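PDB 2JH3: ribosomal protein s2-related protein from Deinococcus radiodurans, which binds a [4Fe-4S] cluster and may act as a sirohydrochlorin ferrochelatase in a chelatase-like, multi-domain fold. Local coordinates for residues V143-L148 and A171-V176; E279-L284 and D363-L368; G303-L308 and L359-L364. One frame throughout, in Å; residues are numbered along the deposited sequence.

Contact 1: V143-L148 and A171-V176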
ATOM      1  N   VAL A 143      -8.253  42.017 -31.000  1.00 43.02           N
ATOM      2  CA  VAL A 143      -7.469  40.955 -30.355  1.00 40.64           C
ATOM      3  C   VAL A 143      -6.875  39.910 -31.331  1.00 39.18           C
ATOM      4  O   VAL A 143      -7.562  39.409 -32.222  1.00 39.02           O
ATOM      5  CB  VAL A 143      -8.336  40.271 -29.280  1.00 40.69           C
ATOM      6  CG1 VAL A 143      -7.540  39.252 -28.465  1.00 41.29           C
ATOM      7  CG2 VAL A 143      -8.865  41.312 -28.297  1.00 40.97           C
ATOM      8  N   THR A 144      -5.571  39.627 -31.213  1.00 36.82           N
ATOM      9  CA  THR A 144      -4.974  38.486 -31.920  1.00 35.49           C
ATOM     10  C   THR A 144      -5.151  37.246 -31.046  1.00 33.64           C
ATOM     11  O   THR A 144      -4.949  37.281 -29.809  1.00 29.75           O
ATOM     12  CB  THR A 144      -3.455  38.647 -32.295  1.00 35.51           C
ATOM     13  OG1 THR A 144      -3.278  39.833 -33.028  1.00 36.57           O
ATOM     14  CG2 THR A 144      -2.967  37.526 -33.167  1.00 34.92           C
ATOM     15  N   LEU A 145      -5.559  36.176 -31.745  1.00 33.03           N
ATOM     16  CA  LEU A 145      -5.951  34.889 -31.157  1.00 32.78           C
ATOM     17  C   LEU A 145      -4.745  34.009 -31.269  1.00 31.37           C
ATOM     18  O   LEU A 145      -4.313  33.723 -32.355  1.00 30.59           O
ATOM     19  CB  LEU A 145      -7.044  34.217 -31.998  1.00 32.69           C
ATOM     20  CG  LEU A 145      -7.987  33.242 -31.255  1.00 34.29           C
ATOM     21  CD1 LEU A 145      -8.529  32.245 -32.179  1.00 34.38           C
ATOM     22  CD2 LEU A 145      -7.431  32.632 -29.987  1.00 33.79           C
ATOM     23  N   LEU A 146      -4.194  33.599 -30.146  1.00 30.98           N
ATOM     24  CA  LEU A 146      -3.065  32.688 -30.169  1.00 31.10           C
ATOM     25  C   LEU A 146      -3.534  31.307 -29.687  1.00 29.59           C
ATOM     26  O   LEU A 146      -4.151  31.204 -28.652  1.00 27.18           O
ATOM     27  CB  LEU A 146      -1.978  33.207 -29.211  1.00 30.96           C
ATOM     28  CG  LEU A 146      -0.850  34.130 -29.689  1.00 35.34           C
ATOM     29  CD1 LEU A 146      -1.074  34.776 -30.982  1.00 35.07           C
ATOM     30  CD2 LEU A 146      -0.546  35.134 -28.569  1.00 35.00           C
ATOM     31  N   LEU A 147      -3.143  30.264 -30.416  1.00 29.71           N
ATOM     32  CA  LEU A 147      -3.545  28.882 -30.131  1.00 29.24           C
ATOM     33  C   LEU A 147      -2.289  28.094 -29.755  1.00 29.09           C
ATOM     34  O   LEU A 147      -1.405  27.921 -30.583  1.00 27.64           O
ATOM     35  CB  LEU A 147      -4.197  28.246 -31.369  1.00 28.36           C
ATOM     36  CG  LEU A 147      -5.407  29.025 -31.931  1.00 29.60           C
ATOM     37  CD1 LEU A 147      -5.971  28.363 -33.157  1.00 28.60           C
ATOM     38  CD2 LEU A 147      -6.460  29.204 -30.898  1.00 31.17           C
ATOM     39  N   LEU A 148      -2.235  27.602 -28.518  1.00 29.40           N
ATOM     40  CA  LEU A 148      -1.095  26.817 -28.037  1.00 29.68           C
ATOM     41  C   LEU A 148      -1.218  25.295 -28.344  1.00 29.45           C
ATOM     42  O   LEU A 148      -2.142  24.677 -27.907  1.00 28.71           O
ATOM     43  CB  LEU A 148      -0.974  27.034 -26.547  1.00 28.97           C
ATOM     44  CG  LEU A 148       0.203  26.396 -25.838  1.00 29.07           C
ATOM     45  CD1 LEU A 148       1.536  26.999 -26.317  1.00 27.28           C
ATOM     46  CD2 LEU A 148       0.006  26.564 -24.370  1.00 29.49           C
ATOM     47  N   ALA A 171      -8.475  39.842 -34.740  1.00 40.86           N
ATOM     48  CA  ALA A 171      -7.437  40.583 -35.486  1.00 40.39           C
ATOM     49  C   ALA A 171      -6.563  39.684 -36.299  1.00 39.21           C
ATOM     50  O   ALA A 171      -6.174  40.024 -37.396  1.00 39.44           O
ATOM     51  CB  ALA A 171      -6.572  41.435 -34.510  1.00 40.18           C
ATOM     52  N   GLY A 172      -6.208  38.529 -35.761  1.00 37.17           N
ATOM     53  CA  GLY A 172      -5.547  37.521 -36.563  1.00 35.65           C
ATOM     54  C   GLY A 172      -5.510  36.209 -35.768  1.00 34.42           C
ATOM     55  O   GLY A 172      -5.960  36.167 -34.622  1.00 33.58           O
ATOM     56  N   VAL A 173      -4.972  35.171 -36.389  1.00 34.45           N
ATOM     57  CA  VAL A 173      -4.840  33.844 -35.733  1.00 34.15           C
ATOM     58  C   VAL A 173      -3.497  33.192 -35.996  1.00 33.50           C
ATOM     59  O   VAL A 173      -3.097  32.961 -37.141  1.00 33.39           O
ATOM     60  CB  VAL A 173      -6.011  32.865 -36.118  1.00 34.73           C
ATOM     61  CG1 VAL A 173      -5.962  31.620 -35.221  1.00 34.61           C
ATOM     62  CG2 VAL A 173      -7.380  33.568 -35.944  1.00 32.45           C
ATOM     63  N   GLU A 174      -2.795  32.885 -34.907  1.00 33.02           N
ATOM     64  CA  GLU A 174      -1.489  32.172 -34.969  1.00 33.06           C
ATOM     65  C   GLU A 174      -1.408  30.969 -33.980  1.00 30.43           C
ATOM     66  O   GLU A 174      -1.865  31.075 -32.836  1.00 31.10           O
ATOM     67  CB  GLU A 174      -0.354  33.149 -34.623  1.00 33.88           C
ATOM     68  CG  GLU A 174      -0.349  34.450 -35.470  1.00 40.53           C
ATOM     69  CD  GLU A 174      -0.142  34.192 -36.951  1.00 47.71           C
ATOM     70  OE1 GLU A 174       0.407  33.104 -37.295  1.00 53.39           O
ATOM     71  OE2 GLU A 174      -0.548  35.067 -37.771  1.00 53.18           O
ATOM     72  N   VAL A 175      -0.766  29.893 -34.420  1.00 30.31           N
ATOM     73  CA  VAL A 175      -0.398  28.732 -33.582  1.00 30.96           C
ATOM     74  C   VAL A 175       0.979  28.970 -32.959  1.00 30.81           C
ATOM     75  O   VAL A 175       1.855  29.441 -33.620  1.00 31.11           O
ATOM     76  CB  VAL A 175      -0.366  27.371 -34.428  1.00 29.56           C
ATOM     77  CG1 VAL A 175       0.078  26.171 -33.609  1.00 27.78           C
ATOM     78  CG2 VAL A 175      -1.728  27.098 -35.088  1.00 29.91           C
ATOM     79  N   VAL A 176       1.135  28.678 -31.682  1.00 30.87           N
ATOM     80  CA  VAL A 176       2.433  28.705 -31.008  1.00 31.73           C
ATOM     81  C   VAL A 176       2.598  27.399 -30.200  1.00 32.56           C
ATOM     82  O   VAL A 176       1.609  26.765 -29.861  1.00 31.45           O
ATOM     83  CB  VAL A 176       2.592  29.939 -30.079  1.00 30.29           C
ATOM     84  CG1 VAL A 176       2.603  31.191 -30.886  1.00 32.16           C
ATOM     85  CG2 VAL A 176       1.511  30.017 -29.117  1.00 30.39           C
TER
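Strands 144-148 and 172-176 run parallel, Leu145 beside Val173 and Leu147 beside Val175, with 24° between their directions and the axes 4.6 Å apart at closest. Four backbone bonds join them in the parallel pattern. Leu145 gives its N-H to Gly172 O and takes one on its own O from Glu174 N. Leu147 N bonds to Glu174 O, and Val176 N to Leu147 O at 2.9 Å. A fifth bond, Ala171 N to Val143 O at 2.7 Å, precedes the ladder; it is more bent, with the donor above the carbonyl plane. CA-H...O contacts fill in between, such as Val173 CA to Leu145 O at 3.4 Å.

On one face Leu145 and Val173 lie side by side, CB of the leucine 4.0 Å from CG2 of the valine. The other valine branch, CG1, stands anti to the backbone N (chi1 -170°) and meets Leu147 CD1 at 3.9 Å. On the other face CD1 of Leu148 reaches Val176 CG2 at 4.1 Å. Glu174 offers Leu146 only its CB, and its carboxylate leads away.

This is a beta-alpha-beta unit of the chelatase-like fold. Helix 155-167 makes the crossover and covers Leu145, Leu147 and Val175; helix 122-133 also packs on the two leucines. Strand 207-211 bonds to the far edge of 144-149.

Contact 2: E279-L284 and D363-L368; sequences EAWAAL and DLRLGL
Trp281 and Arg365 meet where two helices of the DR2241 stabilising domain pack nearly at right angles. The aliphatic part of the arginine lies over one face of the indole. Its CG sits 3.6 Å from the centroid of the six-membered ring and only 7° off the normal, a CH-pi contact. CD continues over the five-membered ring, with Arg365 CD 3.7 Å from Trp281 CD2. Leu368 comes at the indole edge instead, in the ring plane, where Leu368 CB is 3.8 Å from Trp281 CH2. Beside the tryptophan, Leu284 and Leu368 meet tip to tip, Leu284 CD1 to Leu368 CD2 at 3.7 Å. The same Leu284 CD1 touches Leu364 CD2 at 3.8 Å. The segment axes stay 11.3 Å apart, so these large side chains bridge the helices.

The second shell positions both partners of this CH-pi contact. Trp281 NE1 is hydrogen-bonded to Glu377 OE2, which limits rotation of the indole. Ile376, on the same helix 375-383, packs on both Trp281 and Leu284. The guanidinium does not lie flat on the ring: the planes are 79° apart. With CG anti to the backbone N (chi1 177°) and a bend at chi3, the chain passes over the indole before its end turns to a salt bridge between Arg365 NH2 and Glu43 OE1.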
ATOM      1  N   GLU A 279     -27.908  -9.385 -17.328  1.00 21.86           N
ATOM      2  CA  GLU A 279     -27.889 -10.430 -16.299  1.00 21.98           C
ATOM      3  C   GLU A 279     -27.038 -10.094 -15.085  1.00 21.65           C
ATOM      4  O   GLU A 279     -27.419 -10.348 -13.939  1.00 22.22           O
ATOM      5  CB  GLU A 279     -27.386 -11.723 -16.920  1.00 23.23           C
ATOM      6  CG  GLU A 279     -28.393 -12.385 -17.864  1.00 25.59           C
ATOM      7  CD  GLU A 279     -27.847 -13.669 -18.500  1.00 27.24           C
ATOM      8  OE1 GLU A 279     -27.035 -14.377 -17.889  1.00 36.60           O
ATOM      9  OE2 GLU A 279     -28.206 -13.908 -19.634  1.00 30.04           O
ATOM     10  N   ALA A 280     -25.839  -9.541 -15.336  1.00 21.01           N
ATOM     11  CA  ALA A 280     -24.915  -9.228 -14.256  1.00 21.29           C
ATOM     12  C   ALA A 280     -25.492  -8.156 -13.357  1.00 20.47           C
ATOM     13  O   ALA A 280     -25.422  -8.243 -12.130  1.00 20.90           O
ATOM     14  CB  ALA A 280     -23.589  -8.879 -14.757  1.00 20.70           C
ATOM     15  N   TRP A 281     -26.220  -7.210 -13.942  1.00 20.99           N
ATOM     16  CA  TRP A 281     -26.829  -6.193 -13.105  1.00 21.54           C
ATOM     17  C   TRP A 281     -28.052  -6.698 -12.387  1.00 21.16           C
ATOM     18  O   TRP A 281     -28.343  -6.228 -11.298  1.00 20.95           O
ATOM     19  CB  TRP A 281     -26.995  -4.858 -13.885  1.00 21.20           C
ATOM     20  CG  TRP A 281     -25.591  -4.314 -14.075  1.00 19.45           C
ATOM     21  CD1 TRP A 281     -24.804  -4.480 -15.140  1.00 21.25           C
ATOM     22  CD2 TRP A 281     -24.829  -3.575 -13.111  1.00 19.04           C
ATOM     23  NE1 TRP A 281     -23.606  -3.859 -14.945  1.00 22.77           N
ATOM     24  CE2 TRP A 281     -23.583  -3.334 -13.671  1.00 20.76           C
ATOM     25  CE3 TRP A 281     -25.075  -3.161 -11.803  1.00 17.31           C
ATOM     26  CZ2 TRP A 281     -22.574  -2.658 -12.991  1.00 19.03           C
ATOM     27  CZ3 TRP A 281     -24.082  -2.478 -11.111  1.00 21.96           C
ATOM     28  CH2 TRP A 281     -22.848  -2.225 -11.714  1.00 20.07           C
ATOM     29  N   ALA A 282     -28.747  -7.686 -12.955  1.00 23.99           N
ATOM     30  CA  ALA A 282     -29.817  -8.377 -12.187  1.00 22.57           C
ATOM     31  C   ALA A 282     -29.246  -9.091 -10.960  1.00 22.88           C
ATOM     32  O   ALA A 282     -29.867  -9.108  -9.836  1.00 22.16           O
ATOM     33  CB  ALA A 282     -30.568  -9.351 -13.056  1.00 25.49           C
ATOM     34  N   ALA A 283     -28.084  -9.711 -11.125  1.00 21.12           N
ATOM     35  CA  ALA A 283     -27.414 -10.335  -9.985  1.00 22.17           C
ATOM     36  C   ALA A 283     -27.030  -9.315  -8.895  1.00 22.15           C
ATOM     37  O   ALA A 283     -27.172  -9.510  -7.653  1.00 20.91           O
ATOM     38  CB  ALA A 283     -26.195 -11.031 -10.438  1.00 21.79           C
ATOM     39  N   LEU A 284     -26.554  -8.185  -9.351  1.00 22.23           N
ATOM     40  CA  LEU A 284     -26.125  -7.139  -8.405  1.00 22.85           C
ATOM     41  C   LEU A 284     -27.326  -6.609  -7.631  1.00 20.92           C
ATOM     42  O   LEU A 284     -27.229  -6.469  -6.450  1.00 19.95           O
ATOM     43  CB  LEU A 284     -25.410  -6.002  -9.148  1.00 22.66           C
ATOM     44  CG  LEU A 284     -24.890  -4.750  -8.372  1.00 23.64           C
ATOM     45  CD1 LEU A 284     -25.938  -3.750  -7.982  1.00 23.03           C
ATOM     46  CD2 LEU A 284     -24.168  -5.133  -7.117  1.00 22.96           C
ATOM     47  N   ASP A 363     -29.666   5.161 -10.085  1.00 20.75           N
ATOM     48  CA  ASP A 363     -28.252   5.604 -10.084  1.00 19.37           C
ATOM     49  C   ASP A 363     -27.307   4.486  -9.603  1.00 18.76           C
ATOM     50  O   ASP A 363     -26.105   4.652  -9.629  1.00 19.23           O
ATOM     51  CB  ASP A 363     -28.091   6.797  -9.189  1.00 19.59           C
ATOM     52  CG  ASP A 363     -28.472   8.139  -9.865  1.00 27.95           C
ATOM     53  OD1 ASP A 363     -28.548   8.186 -11.119  1.00 27.08           O
ATOM     54  OD2 ASP A 363     -28.669   9.119  -9.102  1.00 26.40           O
ATOM     55  N   LEU A 364     -27.815   3.385  -9.078  1.00 18.61           N
ATOM     56  CA  LEU A 364     -26.939   2.359  -8.481  1.00 19.52           C
ATOM     57  C   LEU A 364     -25.895   1.807  -9.419  1.00 18.48           C
ATOM     58  O   LEU A 364     -24.716   1.670  -9.048  1.00 20.76           O
ATOM     59  CB  LEU A 364     -27.772   1.175  -7.882  1.00 19.55           C
ATOM     60  CG  LEU A 364     -27.030   0.102  -7.028  1.00 19.80           C
ATOM     61  CD1 LEU A 364     -26.349   0.689  -5.858  1.00 24.20           C
ATOM     62  CD2 LEU A 364     -28.067  -0.983  -6.546  1.00 22.96           C
ATOM     63  N   ARG A 365     -26.308   1.471 -10.645  1.00 20.08           N
ATOM     64  CA  ARG A 365     -25.418   0.889 -11.616  1.00 19.84           C
ATOM     65  C   ARG A 365     -24.294   1.843 -11.978  1.00 20.61           C
ATOM     66  O   ARG A 365     -23.116   1.461 -11.938  1.00 18.53           O
ATOM     67  CB  ARG A 365     -26.175   0.501 -12.861  1.00 18.96           C
ATOM     68  CG  ARG A 365     -25.275  -0.048 -13.956  1.00 21.20           C
ATOM     69  CD  ARG A 365     -26.026  -0.724 -15.055  1.00 27.68           C
ATOM     70  NE  ARG A 365     -26.068  -0.042 -16.355  1.00 38.46           N
ATOM     71  CZ  ARG A 365     -26.844   0.997 -16.721  1.00 41.37           C
ATOM     72  NH1 ARG A 365     -27.646   1.667 -15.867  1.00 46.12           N
ATOM     73  NH2 ARG A 365     -26.793   1.412 -17.984  1.00 42.62           N
ATOM     74  N   LEU A 366     -24.643   3.074 -12.382  1.00 19.07           N
ATOM     75  CA  LEU A 366     -23.556   4.066 -12.666  1.00 19.69           C
ATOM     76  C   LEU A 366     -22.674   4.305 -11.474  1.00 17.59           C
ATOM     77  O   LEU A 366     -21.512   4.386 -11.620  1.00 17.22           O
ATOM     78  CB  LEU A 366     -24.095   5.386 -13.253  1.00 19.74           C
ATOM     79  CG  LEU A 366     -23.033   6.383 -13.793  1.00 20.15           C
ATOM     80  CD1 LEU A 366     -22.213   5.813 -14.920  1.00 22.24           C
ATOM     81  CD2 LEU A 366     -23.730   7.717 -14.222  1.00 20.72           C
ATOM     82  N   GLY A 367     -23.236   4.425 -10.288  1.00 18.02           N
ATOM     83  CA  GLY A 367     -22.496   4.490  -9.088  1.00 18.92           C
ATOM     84  C   GLY A 367     -21.445   3.442  -8.877  1.00 18.12           C
ATOM     85  O   GLY A 367     -20.270   3.731  -8.691  1.00 17.98           O
ATOM     86  N   LEU A 368     -21.866   2.217  -9.041  1.00 18.47           N
ATOM     87  CA  LEU A 368     -20.990   1.062  -8.898  1.00 18.62           C
ATOM     88  C   LEU A 368     -20.040   0.879 -10.045  1.00 18.60           C
ATOM     89  O   LEU A 368     -18.921   0.459  -9.810  1.00 19.52           O
ATOM     90  CB  LEU A 368     -21.837  -0.226  -8.696  1.00 19.19           C
ATOM     91  CG  LEU A 368     -22.134  -0.897  -7.334  1.00 26.82           C
ATOM     92  CD1 LEU A 368     -21.447  -0.325  -6.085  1.00 31.10           C
ATOM     93  CD2 LEU A 368     -23.525  -1.135  -7.053  1.00 29.63           C
TER

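Contact 3: G303-L308 and L359-L364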
ATOM      1  N   GLY A 303     -34.234   2.234   2.950  1.00 21.64           N
ATOM      2  CA  GLY A 303     -35.640   2.344   2.508  1.00 23.18           C
ATOM      3  C   GLY A 303     -35.723   1.997   1.079  1.00 22.44           C
ATOM      4  O   GLY A 303     -35.330   0.919   0.686  1.00 25.58           O
ATOM      5  N   GLY A 304     -36.227   2.886   0.250  1.00 21.59           N
ATOM      6  CA  GLY A 304     -36.101   2.725  -1.201  1.00 21.02           C
ATOM      7  C   GLY A 304     -34.887   3.198  -1.963  1.00 20.70           C
ATOM      8  O   GLY A 304     -34.843   3.081  -3.181  1.00 19.53           O
ATOM      9  N   LEU A 305     -33.872   3.684  -1.264  1.00 19.30           N
ATOM     10  CA  LEU A 305     -32.614   4.008  -1.892  1.00 18.39           C
ATOM     11  C   LEU A 305     -31.572   2.954  -1.385  1.00 17.90           C
ATOM     12  O   LEU A 305     -31.919   1.975  -0.735  1.00 15.01           O
ATOM     13  CB  LEU A 305     -32.158   5.411  -1.459  1.00 16.28           C
ATOM     14  CG  LEU A 305     -33.280   6.446  -1.596  1.00 18.27           C
ATOM     15  CD1 LEU A 305     -32.888   7.670  -0.962  1.00 18.46           C
ATOM     16  CD2 LEU A 305     -33.647   6.670  -3.042  1.00 22.53           C
ATOM     17  N   PHE A 306     -30.314   3.241  -1.689  1.00 18.25           N
ATOM     18  CA  PHE A 306     -29.230   2.398  -1.246  1.00 18.92           C
ATOM     19  C   PHE A 306     -28.195   3.247  -0.583  1.00 18.75           C
ATOM     20  O   PHE A 306     -27.931   4.380  -1.052  1.00 18.87           O
ATOM     21  CB  PHE A 306     -28.666   1.634  -2.440  1.00 20.30           C
ATOM     22  CG  PHE A 306     -29.604   0.665  -2.970  1.00 19.14           C
ATOM     23  CD1 PHE A 306     -29.764  -0.607  -2.342  1.00 16.99           C
ATOM     24  CD2 PHE A 306     -30.376   0.994  -4.065  1.00 22.29           C
ATOM     25  CE1 PHE A 306     -30.716  -1.491  -2.845  1.00 20.97           C
ATOM     26  CE2 PHE A 306     -31.346   0.092  -4.550  1.00 23.88           C
ATOM     27  CZ  PHE A 306     -31.489  -1.126  -3.945  1.00 22.00           C
ATOM     28  N   GLU A 307     -27.558   2.714   0.443  1.00 18.18           N
ATOM     29  CA  GLU A 307     -26.384   3.424   1.043  1.00 17.81           C
ATOM     30  C   GLU A 307     -25.097   2.638   0.765  1.00 18.78           C
ATOM     31  O   GLU A 307     -25.062   1.401   0.874  1.00 18.94           O
ATOM     32  CB  GLU A 307     -26.538   3.600   2.545  1.00 19.31           C
ATOM     33  CG  GLU A 307     -25.442   4.577   3.112  1.00 20.18           C
ATOM     34  CD  GLU A 307     -24.927   4.301   4.543  1.00 21.28           C
ATOM     35  OE1 GLU A 307     -25.051   5.206   5.411  1.00 20.66           O
ATOM     36  OE2 GLU A 307     -24.395   3.211   4.804  1.00 24.28           O
ATOM     37  N   LEU A 308     -24.059   3.330   0.321  1.00 18.94           N
ATOM     38  CA  LEU A 308     -22.706   2.759   0.247  1.00 17.84           C
ATOM     39  C   LEU A 308     -21.746   3.486   1.213  1.00 17.46           C
ATOM     40  O   LEU A 308     -21.839   4.720   1.449  1.00 16.39           O
ATOM     41  CB  LEU A 308     -22.215   2.864  -1.180  1.00 18.15           C
ATOM     42  CG  LEU A 308     -22.952   2.110  -2.314  1.00 22.48           C
ATOM     43  CD1 LEU A 308     -24.321   2.778  -2.692  1.00 30.67           C
ATOM     44  CD2 LEU A 308     -22.221   2.102  -3.478  1.00 21.14           C
ATOM     45  N   LEU A 359     -27.810   6.546  -2.957  1.00 21.67           N
ATOM     46  CA  LEU A 359     -28.188   6.472  -4.374  1.00 20.81           C
ATOM     47  C   LEU A 359     -29.594   5.864  -4.590  1.00 21.75           C
ATOM     48  O   LEU A 359     -30.010   4.978  -3.893  1.00 16.97           O
ATOM     49  CB  LEU A 359     -27.193   5.601  -5.193  1.00 21.68           C
ATOM     50  CG  LEU A 359     -25.746   6.062  -5.203  1.00 22.72           C
ATOM     51  CD1 LEU A 359     -24.853   5.208  -6.059  1.00 23.57           C
ATOM     52  CD2 LEU A 359     -25.567   7.542  -5.591  1.00 26.54           C
ATOM     53  N   SER A 360     -30.316   6.445  -5.542  1.00 21.76           N
ATOM     54  CA  SER A 360     -31.545   5.909  -5.987  1.00 21.88           C
ATOM     55  C   SER A 360     -31.268   4.620  -6.750  1.00 22.35           C
ATOM     56  O   SER A 360     -30.138   4.399  -7.218  1.00 21.18           O
ATOM     57  CB  SER A 360     -32.157   6.947  -6.918  1.00 22.19           C
ATOM     58  OG  SER A 360     -31.435   6.989  -8.122  1.00 18.95           O
ATOM     59  N   PRO A 361     -32.274   3.759  -6.871  1.00 22.01           N
ATOM     60  CA  PRO A 361     -32.057   2.624  -7.717  1.00 23.93           C
ATOM     61  C   PRO A 361     -31.614   2.894  -9.140  1.00 23.17           C
ATOM     62  O   PRO A 361     -30.857   2.063  -9.714  1.00 25.36           O
ATOM     63  CB  PRO A 361     -33.458   1.929  -7.736  1.00 22.74           C
ATOM     64  CG  PRO A 361     -33.970   2.227  -6.409  1.00 21.71           C
ATOM     65  CD  PRO A 361     -33.563   3.656  -6.145  1.00 22.57           C
ATOM     66  N   ALA A 362     -32.080   3.990  -9.733  1.00 23.22           N
ATOM     67  CA  ALA A 362     -31.728   4.299 -11.079  1.00 22.67           C
ATOM     68  C   ALA A 362     -30.254   4.646 -11.162  1.00 21.37           C
ATOM     69  O   ALA A 362     -29.688   4.499 -12.187  1.00 22.50           O
ATOM     70  CB  ALA A 362     -32.557   5.514 -11.624  1.00 24.16           C
ATOM     71  N   ASP A 363     -29.666   5.161 -10.085  1.00 20.75           N
ATOM     72  CA  ASP A 363     -28.252   5.604 -10.084  1.00 19.37           C
ATOM     73  C   ASP A 363     -27.307   4.486  -9.603  1.00 18.76           C
ATOM     74  O   ASP A 363     -26.105   4.652  -9.629  1.00 19.23           O
ATOM     75  CB  ASP A 363     -28.091   6.797  -9.189  1.00 19.59           C
ATOM     76  CG  ASP A 363     -28.472   8.139  -9.865  1.00 27.95           C
ATOM     77  OD1 ASP A 363     -28.548   8.186 -11.119  1.00 27.08           O
ATOM     78  OD2 ASP A 363     -28.669   9.119  -9.102  1.00 26.40           O
ATOM     79  N   LEU A 364     -27.815   3.385  -9.078  1.00 18.61           N
ATOM     80  CA  LEU A 364     -26.939   2.359  -8.481  1.00 19.52           C
ATOM     81  C   LEU A 364     -25.895   1.807  -9.419  1.00 18.48           C
ATOM     82  O   LEU A 364     -24.716   1.670  -9.048  1.00 20.76           O
ATOM     83  CB  LEU A 364     -27.772   1.175  -7.882  1.00 19.55           C
ATOM     84  CG  LEU A 364     -27.030   0.102  -7.028  1.00 19.80           C
ATOM     85  CD1 LEU A 364     -26.349   0.689  -5.858  1.00 24.20           C
ATOM     86  CD2 LEU A 364     -28.067  -0.983  -6.546  1.00 22.96           C
TER
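Phe306 and Leu359 form an antiparallel hydrogen-bonded pair where strand 355-359 ends and helix 361-371 begins. Two backbone bonds hold it: Phe306 N to Leu359 O at 2.8 Å, and Leu359 N to Phe306 O at 2.9 Å.

Capping follows at once. Ser360 is the N-cap residue of the helix. Its OG lies between the backbone N and the carbonyl carbon (chi1 72°), where it accepts a bond from Asp363 N at 3.2 Å.

Apolar contacts do the rest. Leu364 CD2 sits over one face of the Phe306 ring, offset toward the rim and 4.0 Å from the centroid, a CH-pi contact. Pro361 crosses the phenylalanine at about a right angle and brings CG to 3.9 Å from CE2. The proline also packs on the turn before the strand, with CD 3.3 Å from Gly304 O. Further along, Leu308 CD1 meets Leu359 CD1 at 4.2 Å, again crosswise.

The contact thus joins strand 305-310 to a strand-to-helix junction within a mixed sheet. Strand 297-302 flanks 305-310 on its other edge, and its Leu299 touches Phe306, Leu308 and Leu364. Helix 275-290 packs against Phe306 and Leu364 through Ala288.

Contact 1 comes first along the chain and stands alone. Its centre is about 48 Å from that of contact 2 and 49 Å from that of contact 3, on the opposite side of the chain's centre. It belongs to a parallel sheet of a chelatase-like region. Contacts 2 and 3 both lie in the stabilising domain, centres about 11 Å apart. They share Asp363 and Leu364 on helix 361-371, which packs on helix 275-290 in one and follows the paired strand end in the other. Leu368 CD1 touches Leu308 CD2 at 3.6 Å, joining the two into continuous packing. All three lie away from the iron-sulfur cluster and reflect the multi-domain build of the protein.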